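Local coordinates for protein alanine racemase 1 (Caldanaerobacter subterraneus subsp. tengcongensis MB4, PDB 4Y2W) that belongs to the alanine racemase family, pairing an N-terminal TIM-barrel domain with a mostly beta C-terminal domain in a two-chain assembly, at residues L15-R23 with Y50-V60; T252-A262 with T274-V285. The protein carries 1 engineered substitution. All blocks are in the same frame, centred on the assembly; numbering follows the deposited sequence.

Contact 1: L15-R23 with Y50-V60; sequences LDAITHNFR and YVAKFLEKEGV
Leu15 drives one methyl, CD1, onto the middle of the Phe54 ring, a CH-pi contact 3.7 Å from CD1 to the ring centroid and 13° off the ring normal. With its CG beside its own backbone N (chi1 -66°), the branch is directed at the other helix, and the second methyl, CD2, comes up against Tyr50 O. The opposite face of the Phe54 ring carries CE of Lys57. One turn on, the apolar seam continues: Ile18 forks, its CD1 meeting Val51 CG2 and its CG2 meeting Leu55 CD2 at 4.0 Å. That same Leu55 methyl also rests on Phe22 CB. The Phe22 ring ends the buried side, with CE1 3.8 Å from Val60 CG2. Gly59, at positive phi, closes helix 48-58 in a Schellman motif and turns the chain so that Val60 reaches this ring.

The other flank is polar and more open. Glu58, bent at chi2, lays CG against Phe22 CD2 at 3.5 Å and carries its carboxylate past the ring to Arg23. There a single salt bridge forms, Arg23 NH1 to Glu58 OE1 at 2.9 Å; NH1 meets OE1 from above the carboxylate plane, and the bond is bent at the hydrogen. OE2 lies against Thr19 CG2, while Thr19 OG1 turns back to Asp16 O.

The axes of the two helical segments approach to 9.9 Å and cross at -48°. Beneath them, Phe22, Leu55 and Val60 pack on barrel strand 34-38; at the other end, Leu15 and Phe54 lie against strand 379-384, and Tyr50 stacks on Tyr374 of strand 372-376.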
loop_
_atom_site.group_PDB
_atom_site.type_symbol
_atom_site.label_atom_id
_atom_site.label_comp_id
_atom_site.label_asym_id
_atom_site.label_seq_id
_atom_site.Cartn_x
_atom_site.Cartn_y
_atom_site.Cartn_z
ATOM N N LEU A 15 6.939 -15.871 12.575
ATOM C CA LEU A 15 8.127 -16.362 11.878
ATOM C C LEU A 15 8.265 -17.879 11.933
ATOM O O LEU A 15 8.676 -18.495 10.952
ATOM C CB LEU A 15 9.384 -15.704 12.452
ATOM C CG LEU A 15 9.477 -14.195 12.215
ATOM C CD1 LEU A 15 10.478 -13.572 13.174
ATOM C CD2 LEU A 15 9.835 -13.885 10.766
ATOM N N ASP A 16 7.927 -18.474 13.076
ATOM C CA ASP A 16 7.976 -19.937 13.232
ATOM C C ASP A 16 6.955 -20.673 12.344
ATOM O O ASP A 16 7.128 -21.854 12.048
ATOM C CB ASP A 16 7.814 -20.347 14.704
ATOM C CG ASP A 16 6.527 -19.831 15.325
ATOM O OD1 ASP A 16 6.461 -18.628 15.662
ATOM O OD2 ASP A 16 5.590 -20.634 15.499
ATOM N N ALA A 17 5.900 -19.975 11.929
ATOM C CA ALA A 17 4.925 -20.518 10.984
ATOM C C ALA A 17 5.436 -20.467 9.543
ATOM O O ALA A 17 5.101 -21.328 8.729
ATOM C CB ALA A 17 3.605 -19.770 11.102
ATOM N N ILE A 18 6.231 -19.450 9.228
ATOM C CA ILE A 18 6.845 -19.326 7.904
ATOM C C ILE A 18 7.935 -20.388 7.725
ATOM O O ILE A 18 8.017 -21.031 6.678
ATOM C CB ILE A 18 7.437 -17.916 7.685
ATOM C CG1 ILE A 18 6.325 -16.864 7.706
ATOM C CG2 ILE A 18 8.197 -17.841 6.365
ATOM C CD1 ILE A 18 6.822 -15.448 7.925
ATOM N N THR A 19 8.765 -20.571 8.750
ATOM C CA THR A 19 9.803 -21.602 8.724
ATOM C C THR A 19 9.178 -22.993 8.639
ATOM O O THR A 19 9.713 -23.874 7.968
ATOM C CB THR A 19 10.733 -21.539 9.959
ATOM O OG1 THR A 19 9.958 -21.631 11.158
ATOM C CG2 THR A 19 11.536 -20.248 9.970
ATOM N N HIS A 20 8.047 -23.184 9.317
ATOM C CA HIS A 20 7.306 -24.440 9.232
ATOM C C HIS A 20 6.816 -24.710 7.812
ATOM O O HIS A 20 7.021 -25.800 7.286
ATOM C CB HIS A 20 6.110 -24.439 10.180
ATOM C CG HIS A 20 5.179 -25.591 9.966
ATOM N ND1 HIS A 20 5.231 -26.740 10.723
ATOM C CD2 HIS A 20 4.188 -25.778 9.064
ATOM C CE1 HIS A 20 4.302 -27.581 10.306
ATOM N NE2 HIS A 20 3.655 -27.020 9.300
ATOM N N ASN A 21 6.153 -23.725 7.211
ATOM C CA ASN A 21 5.662 -23.847 5.834
ATOM C C ASN A 21 6.803 -24.084 4.851
ATOM O O ASN A 21 6.638 -24.793 3.861
ATOM C CB ASN A 21 4.883 -22.597 5.412
ATOM C CG ASN A 21 3.584 -22.424 6.177
ATOM O OD1 ASN A 21 3.102 -23.349 6.828
ATOM N ND2 ASN A 21 3.010 -21.229 6.097
ATOM N N PHE A 22 7.954 -23.478 5.132
ATOM C CA PHE A 22 9.175 -23.728 4.369
ATOM C C PHE A 22 9.581 -25.200 4.473
ATOM O O PHE A 22 9.864 -25.840 3.458
ATOM C CB PHE A 22 10.303 -22.810 4.860
ATOM C CG PHE A 22 11.667 -23.188 4.360
ATOM C CD1 PHE A 22 12.049 -22.901 3.057
ATOM C CD2 PHE A 22 12.578 -23.818 5.200
ATOM C CE1 PHE A 22 13.311 -23.241 2.597
ATOM C CE2 PHE A 22 13.838 -24.162 4.745
ATOM C CZ PHE A 22 14.207 -23.873 3.442
ATOM N N ARG A 23 9.592 -25.733 5.695
ATOM C CA ARG A 23 9.904 -27.150 5.921
ATOM C C ARG A 23 8.900 -28.113 5.261
ATOM O O ARG A 23 9.259 -29.238 4.920
ATOM C CB ARG A 23 10.031 -27.453 7.420
ATOM C CG ARG A 23 11.306 -26.904 8.048
ATOM C CD ARG A 23 11.582 -27.510 9.420
ATOM N NE ARG A 23 10.499 -27.265 10.375
ATOM C CZ ARG A 23 10.287 -26.113 11.011
ATOM N NH1 ARG A 23 11.074 -25.061 10.809
ATOM N NH2 ARG A 23 9.270 -26.010 11.857
ATOM N N TYR A 50 13.132 -9.337 8.343
ATOM C CA TYR A 50 12.949 -10.391 9.342
ATOM C C TYR A 50 12.693 -11.760 8.705
ATOM O O TYR A 50 13.249 -12.764 9.149
ATOM C CB TYR A 50 11.832 -10.023 10.329
ATOM C CG TYR A 50 12.322 -9.245 11.536
ATOM C CD1 TYR A 50 12.415 -7.856 11.508
ATOM C CD2 TYR A 50 12.706 -9.904 12.706
ATOM C CE1 TYR A 50 12.870 -7.146 12.607
ATOM C CE2 TYR A 50 13.158 -9.204 13.810
ATOM C CZ TYR A 50 13.239 -7.824 13.755
ATOM O OH TYR A 50 13.687 -7.123 14.852
ATOM N N VAL A 51 11.866 -11.794 7.665
ATOM C CA VAL A 51 11.550 -13.046 6.971
ATOM C C VAL A 51 12.806 -13.656 6.345
ATOM O O VAL A 51 13.033 -14.860 6.445
ATOM C CB VAL A 51 10.462 -12.838 5.896
ATOM C CG1 VAL A 51 10.330 -14.056 4.991
ATOM C CG2 VAL A 51 9.126 -12.528 6.554
ATOM N N ALA A 52 13.621 -12.820 5.707
ATOM C CA ALA A 52 14.872 -13.277 5.108
ATOM C C ALA A 52 15.846 -13.747 6.182
ATOM O O ALA A 52 16.495 -14.779 6.030
ATOM C CB ALA A 52 15.500 -12.172 4.273
ATOM N N LYS A 53 15.939 -12.981 7.265
ATOM C CA LYS A 53 16.809 -13.324 8.388
ATOM C C LYS A 53 16.496 -14.731 8.892
ATOM O O LYS A 53 17.400 -15.548 9.055
ATOM C CB LYS A 53 16.651 -12.306 9.530
ATOM C CG LYS A 53 17.654 -12.459 10.674
ATOM C CD LYS A 53 17.045 -12.074 12.023
ATOM C CE LYS A 53 17.984 -12.345 13.196
ATOM N NZ LYS A 53 18.815 -11.159 13.552
ATOM N N PHE A 54 15.215 -15.012 9.114
ATOM C CA PHE A 54 14.804 -16.285 9.708
ATOM C C PHE A 54 14.796 -17.463 8.728
ATOM O O PHE A 54 14.987 -18.609 9.144
ATOM C CB PHE A 54 13.458 -16.139 10.430
ATOM C CG PHE A 54 13.601 -15.704 11.860
ATOM C CD1 PHE A 54 13.972 -14.402 12.169
ATOM C CD2 PHE A 54 13.412 -16.607 12.898
ATOM C CE1 PHE A 54 14.128 -14.006 13.488
ATOM C CE2 PHE A 54 13.567 -16.215 14.219
ATOM C CZ PHE A 54 13.927 -14.915 14.515
ATOM N N LEU A 55 14.585 -17.195 7.441
ATOM C CA LEU A 55 14.715 -18.238 6.419
ATOM C C LEU A 55 16.190 -18.562 6.140
ATOM O O LEU A 55 16.526 -19.701 5.801
ATOM C CB LEU A 55 13.993 -17.836 5.129
ATOM C CG LEU A 55 12.462 -17.811 5.195
ATOM C CD1 LEU A 55 11.887 -17.256 3.900
ATOM C CD2 LEU A 55 11.888 -19.189 5.482
ATOM N N GLU A 56 17.064 -17.568 6.294
ATOM C CA GLU A 56 18.508 -17.788 6.194
ATOM C C GLU A 56 19.016 -18.709 7.312
ATOM O O GLU A 56 19.875 -19.555 7.066
ATOM C CB GLU A 56 19.266 -16.457 6.217
ATOM C CG GLU A 56 20.772 -16.593 6.043
ATOM C CD GLU A 56 21.478 -15.251 5.953
ATOM O OE1 GLU A 56 21.203 -14.375 6.799
ATOM O OE2 GLU A 56 22.317 -15.075 5.045
ATOM N N LYS A 57 18.493 -18.541 8.529
ATOM C CA LYS A 57 18.805 -19.452 9.640
ATOM C C LYS A 57 18.331 -20.871 9.320
ATOM O O LYS A 57 19.002 -21.851 9.651
ATOM C CB LYS A 57 18.136 -19.001 10.946
ATOM C CG LYS A 57 18.642 -17.695 11.550
ATOM C CD LYS A 57 17.801 -17.320 12.771
ATOM C CE LYS A 57 17.992 -15.876 13.219
ATOM N NZ LYS A 57 19.123 -15.690 14.171
ATOM N N GLU A 58 17.173 -20.968 8.669
ATOM C CA GLU A 58 16.556 -22.257 8.351
ATOM C C GLU A 58 17.282 -23.012 7.229
ATOM O O GLU A 58 17.015 -24.190 7.006
ATOM C CB GLU A 58 15.080 -22.056 7.982
ATOM C CG GLU A 58 14.186 -23.244 8.305
ATOM C CD GLU A 58 14.054 -23.506 9.798
ATOM O OE1 GLU A 58 13.888 -24.687 10.178
ATOM O OE2 GLU A 58 14.112 -22.541 10.592
ATOM N N GLY A 59 18.177 -22.327 6.518
ATOM C CA GLY A 59 19.059 -22.968 5.542
ATOM C C GLY A 59 18.547 -22.930 4.113
ATOM O O GLY A 59 18.784 -23.860 3.344
ATOM N N VAL A 60 17.858 -21.853 3.749
ATOM C CA VAL A 60 17.334 -21.690 2.392
ATOM C C VAL A 60 18.479 -21.520 1.387
ATOM O O VAL A 60 19.523 -20.958 1.719
ATOM C CB VAL A 60 16.354 -20.497 2.316
ATOM C CG1 VAL A 60 17.089 -19.162 2.420
ATOM C CG2 VAL A 60 15.519 -20.564 1.046
#

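Contact 2: T252-A262 with T274-V285; sequences TRVVHLKDVPA and TKRKSVIATIPV
Lys258 and Ile280 exchange two backbone hydrogen bonds, Lys258 N to Ile280 O and Ile280 N to Lys258 O, both 3.0 Å. Val260 and Ser278 form the next such antiparallel pair, and Leu257-Ala281 and Asp259-Val279 are the non-hydrogen-bonded pairs between. At the other end the register slips: Val255 N and His256 O both bond to Thr282, through its O and N respectively, a classic beta bulge.

Side chains sort to two faces. On one, Leu257 CD2 sits 3.6 Å from Ala281 CB, and Asp259 lies alongside Val279, with OD1 near CG2. On the other, Val260 CG2 meets Ile280 CG1 at 4.1 Å, and Thr282 OG1 lies at the edge of the His256 ring, in its plane. Lys258 CG sits between backbone N and carbonyl carbon (chi1 47°), and bends farther out bring NZ over Ile280, 3.9 Å from CG2.

At the turn end Thr274 OG1 donates to Pro261 O at 2.8 Å, on a carbonyl lone pair. Past the bulge, Pro284, centre of an inverse gamma turn, packs CG 3.7 Å from Val255 CG2.

The His256-Lys258-Thr282 face lies at the subunit interface. The second subunit probably helps to position Lys258 and Thr282: NZ bonds to Gly137 O and OG1 to Arg138 O of that chain, and Arg138 also lines an alanine pocket. Tyr107 of the same neighbour meets His256 edge-to-face. In the mixed sheet, strand 278-283 lies between strands 248-260 and 319-322, with Ile280 and Thr282 touching Met320; strand 334-336 pairs with the Thr252 end.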
loop_
_atom_site.group_PDB
_atom_site.type_symbol
_atom_site.label_atom_id
_atom_site.label_comp_id
_atom_site.label_asym_id
_atom_site.label_seq_id
_atom_site.Cartn_x
_atom_site.Cartn_y
_atom_site.Cartn_z
ATOM N N THR A 252 -6.519 -5.030 14.859
ATOM C CA THR A 252 -6.681 -3.673 15.384
ATOM C C THR A 252 -7.418 -3.706 16.725
ATOM O O THR A 252 -7.678 -4.781 17.264
ATOM C CB THR A 252 -7.424 -2.761 14.393
ATOM O OG1 THR A 252 -7.401 -1.415 14.877
ATOM C CG2 THR A 252 -8.868 -3.203 14.202
ATOM N N ARG A 253 -7.747 -2.533 17.264
ATOM C CA ARG A 253 -8.340 -2.446 18.599
ATOM C C ARG A 253 -9.609 -1.605 18.632
ATOM O O ARG A 253 -9.810 -0.722 17.797
ATOM C CB ARG A 253 -7.333 -1.858 19.587
ATOM C CG ARG A 253 -6.046 -2.653 19.727
ATOM C CD ARG A 253 -6.243 -3.910 20.553
ATOM N NE ARG A 253 -5.176 -4.880 20.310
ATOM C CZ ARG A 253 -4.853 -5.890 21.119
ATOM N NH1 ARG A 253 -5.503 -6.096 22.266
ATOM N NH2 ARG A 253 -3.859 -6.698 20.779
ATOM N N VAL A 254 -10.455 -1.880 19.622
ATOM C CA VAL A 254 -11.644 -1.073 19.841
ATOM C C VAL A 254 -11.191 0.247 20.457
ATOM O O VAL A 254 -10.499 0.270 21.479
ATOM C CB VAL A 254 -12.682 -1.778 20.740
ATOM C CG1 VAL A 254 -13.898 -0.886 20.948
ATOM C CG2 VAL A 254 -13.108 -3.107 20.124
ATOM N N VAL A 255 -11.573 1.334 19.801
ATOM C CA VAL A 255 -11.121 2.677 20.144
ATOM C C VAL A 255 -12.269 3.554 20.659
ATOM O O VAL A 255 -12.029 4.554 21.334
ATOM C CB VAL A 255 -10.397 3.295 18.910
ATOM C CG1 VAL A 255 -10.820 4.731 18.611
ATOM C CG2 VAL A 255 -8.887 3.177 19.070
ATOM N N HIS A 256 -13.507 3.177 20.357
ATOM C CA HIS A 256 -14.665 3.929 20.824
ATOM C C HIS A 256 -15.916 3.068 20.794
ATOM O O HIS A 256 -16.136 2.336 19.837
ATOM C CB HIS A 256 -14.868 5.168 19.956
ATOM C CG HIS A 256 -16.068 5.982 20.331
ATOM N ND1 HIS A 256 -16.282 6.450 21.609
ATOM C CD2 HIS A 256 -17.110 6.425 19.588
ATOM C CE1 HIS A 256 -17.405 7.144 21.639
ATOM N NE2 HIS A 256 -17.927 7.144 20.426
ATOM N N LEU A 257 -16.724 3.165 21.850
ATOM C CA LEU A 257 -18.020 2.487 21.925
ATOM C C LEU A 257 -19.127 3.496 22.228
ATOM O O LEU A 257 -19.033 4.245 23.202
ATOM C CB LEU A 257 -17.999 1.424 23.023
ATOM C CG LEU A 257 -16.999 0.277 22.855
ATOM C CD1 LEU A 257 -16.735 -0.403 24.191
ATOM C CD2 LEU A 257 -17.502 -0.726 21.828
ATOM N N LYS A 258 -20.167 3.522 21.396
ATOM C CA LYS A 258 -21.362 4.312 21.693
ATOM C C LYS A 258 -22.640 3.491 21.573
ATOM O O LYS A 258 -22.735 2.573 20.756
ATOM C CB LYS A 258 -21.457 5.564 20.810
ATOM C CG LYS A 258 -21.215 5.347 19.324
ATOM C CD LYS A 258 -21.865 6.442 18.479
ATOM C CE LYS A 258 -20.983 6.893 17.327
ATOM N NZ LYS A 258 -20.366 5.766 16.579
ATOM N N ASP A 259 -23.607 3.833 22.420
ATOM C CA ASP A 259 -24.951 3.280 22.367
ATOM C C ASP A 259 -25.818 4.238 21.570
ATOM O O ASP A 259 -25.855 5.430 21.874
ATOM C CB ASP A 259 -25.522 3.146 23.775
ATOM C CG ASP A 259 -24.859 2.042 24.574
ATOM O OD1 ASP A 259 -25.295 0.879 24.450
ATOM O OD2 ASP A 259 -23.907 2.331 25.326
ATOM N N VAL A 260 -26.511 3.728 20.554
ATOM C CA VAL A 260 -27.376 4.565 19.720
ATOM C C VAL A 260 -28.747 3.921 19.547
ATOM O O VAL A 260 -28.874 2.702 19.652
ATOM C CB VAL A 260 -26.759 4.831 18.327
ATOM C CG1 VAL A 260 -25.412 5.521 18.462
ATOM C CG2 VAL A 260 -26.626 3.544 17.519
ATOM N N PRO A 261 -29.776 4.738 19.266
ATOM C CA PRO A 261 -31.116 4.210 19.020
ATOM C C PRO A 261 -31.279 3.663 17.597
ATOM O O PRO A 261 -30.315 3.621 16.833
ATOM C CB PRO A 261 -32.006 5.438 19.225
ATOM C CG PRO A 261 -31.154 6.570 18.758
ATOM C CD PRO A 261 -29.747 6.212 19.163
ATOM N N ALA A 262 -32.494 3.237 17.262
ATOM C CA ALA A 262 -32.832 2.863 15.894
ATOM C C ALA A 262 -32.971 4.127 15.056
ATOM O O ALA A 262 -33.178 5.215 15.594
ATOM C CB ALA A 262 -34.122 2.064 15.865
ATOM N N THR A 274 -29.270 2.108 11.514
ATOM C CA THR A 274 -29.635 1.066 12.462
ATOM C C THR A 274 -31.129 0.762 12.374
ATOM O O THR A 274 -31.947 1.669 12.200
ATOM C CB THR A 274 -29.285 1.468 13.906
ATOM O OG1 THR A 274 -29.769 2.791 14.175
ATOM C CG2 THR A 274 -27.783 1.427 14.116
ATOM N N LYS A 275 -31.464 -0.522 12.480
ATOM C CA LYS A 275 -32.854 -0.983 12.532
ATOM C C LYS A 275 -33.246 -1.371 13.963
ATOM O O LYS A 275 -34.324 -1.923 14.186
ATOM C CB LYS A 275 -33.062 -2.176 11.584
ATOM C CG LYS A 275 -33.052 -1.822 10.102
ATOM C CD LYS A 275 -31.653 -1.862 9.502
ATOM C CE LYS A 275 -31.648 -1.376 8.056
ATOM N NZ LYS A 275 -30.276 -1.308 7.474
ATOM N N ARG A 276 -32.377 -1.069 14.926
ATOM C CA ARG A 276 -32.591 -1.447 16.320
ATOM C C ARG A 276 -31.652 -0.669 17.242
ATOM O O ARG A 276 -30.746 0.019 16.775
ATOM C CB ARG A 276 -32.339 -2.948 16.496
ATOM C CG ARG A 276 -30.987 -3.404 15.960
ATOM C CD ARG A 276 -30.554 -4.748 16.527
ATOM N NE ARG A 276 -29.230 -5.126 16.032
ATOM C CZ ARG A 276 -28.547 -6.201 16.422
ATOM N NH1 ARG A 276 -27.348 -6.441 15.902
ATOM N NH2 ARG A 276 -29.046 -7.037 17.329
ATOM N N LYS A 277 -31.874 -0.782 18.549
ATOM C CA LYS A 277 -30.899 -0.321 19.528
ATOM C C LYS A 277 -29.597 -1.076 19.302
ATOM O O LYS A 277 -29.602 -2.306 19.200
ATOM C CB LYS A 277 -31.382 -0.556 20.964
ATOM C CG LYS A 277 -31.593 0.716 21.771
ATOM C CD LYS A 277 -31.235 0.514 23.238
ATOM C CE LYS A 277 -31.039 1.844 23.952
ATOM N NZ LYS A 277 -29.861 2.610 23.449
ATOM N N SER A 278 -28.488 -0.345 19.221
ATOM C CA SER A 278 -27.217 -0.942 18.839
ATOM C C SER A 278 -26.052 -0.374 19.628
ATOM O O SER A 278 -26.117 0.753 20.126
ATOM C CB SER A 278 -26.966 -0.719 17.346
ATOM O OG SER A 278 -28.061 -1.154 16.557
ATOM N N VAL A 279 -24.996 -1.180 19.736
ATOM C CA VAL A 279 -23.697 -0.736 20.228
ATOM C C VAL A 279 -22.729 -0.701 19.046
ATOM O O VAL A 279 -22.416 -1.737 18.464
ATOM C CB VAL A 279 -23.137 -1.679 21.315
ATOM C CG1 VAL A 279 -21.810 -1.154 21.852
ATOM C CG2 VAL A 279 -24.138 -1.838 22.451
ATOM N N ILE A 280 -22.266 0.497 18.696
ATOM C CA ILE A 280 -21.337 0.686 17.581
ATOM C C ILE A 280 -19.928 0.922 18.101
ATOM O O ILE A 280 -19.703 1.792 18.944
ATOM C CB ILE A 280 -21.743 1.897 16.713
ATOM C CG1 ILE A 280 -23.203 1.771 16.266
ATOM C CG2 ILE A 280 -20.813 2.042 15.513
ATOM C CD1 ILE A 280 -23.535 0.462 15.579
ATOM N N ALA A 281 -18.977 0.147 17.598
ATOM C CA ALA A 281 -17.577 0.384 17.905
ATOM C C ALA A 281 -16.892 1.018 16.699
ATOM O O ALA A 281 -17.247 0.739 15.552
ATOM C CB ALA A 281 -16.885 -0.910 18.297
ATOM N N THR A 282 -15.923 1.883 16.970
ATOM C CA THR A 282 -15.090 2.464 15.930
ATOM C C THR A 282 -13.689 1.873 16.076
ATOM O O THR A 282 -13.185 1.712 17.194
ATOM C CB THR A 282 -15.028 3.997 16.055
ATOM O OG1 THR A 282 -16.351 4.521 16.209
ATOM C CG2 THR A 282 -14.387 4.611 14.829
ATOM N N ILE A 283 -13.061 1.549 14.952
ATOM C CA ILE A 283 -11.735 0.940 14.973
ATOM C C ILE A 283 -10.790 1.721 14.066
ATOM O O ILE A 283 -11.162 2.108 12.957
ATOM C CB ILE A 283 -11.774 -0.557 14.588
ATOM C CG1 ILE A 283 -12.598 -0.788 13.309
ATOM C CG2 ILE A 283 -12.349 -1.382 15.734
ATOM C CD1 ILE A 283 -12.770 -2.250 12.948
ATOM N N PRO A 284 -9.553 1.957 14.531
ATOM C CA PRO A 284 -8.645 2.841 13.812
ATOM C C PRO A 284 -7.934 2.146 12.649
ATOM O O PRO A 284 -6.705 2.164 12.568
ATOM C CB PRO A 284 -7.661 3.263 14.904
ATOM C CG PRO A 284 -7.565 2.056 15.775
ATOM C CD PRO A 284 -8.920 1.395 15.738
ATOM N N VAL A 285 -8.713 1.544 11.752
ATOM C CA VAL A 285 -8.184 0.985 10.515
ATOM C C VAL A 285 -9.087 1.386 9.353
ATOM O O VAL A 285 -10.310 1.300 9.447
ATOM C CB VAL A 285 -8.027 -0.554 10.586
ATOM C CG1 VAL A 285 -9.379 -1.256 10.675
ATOM C CG2 VAL A 285 -7.226 -1.063 9.390
#

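How the contacts relate
Contact 1 belongs to the barrel side of the chain, about 14 Å from the chain centre; contact 2, in the C-terminal beta domain, is about 34 Å out. Their nearest atoms are about 16 Å apart, so the two do not touch. Both are partly buried, with 7 of 12 touching residues buried in contact 1 and 12 of 23 in contact 2. Contact 1 joins helices chiefly through side chains, its apolar seam running from barrel strand to mixed sheet and one salt bridge flanking it. Contact 2 joins two strands of that same sheet chiefly by backbone hydrogen bonds; one face meets the second subunit, whereas no other chain touches contact 1.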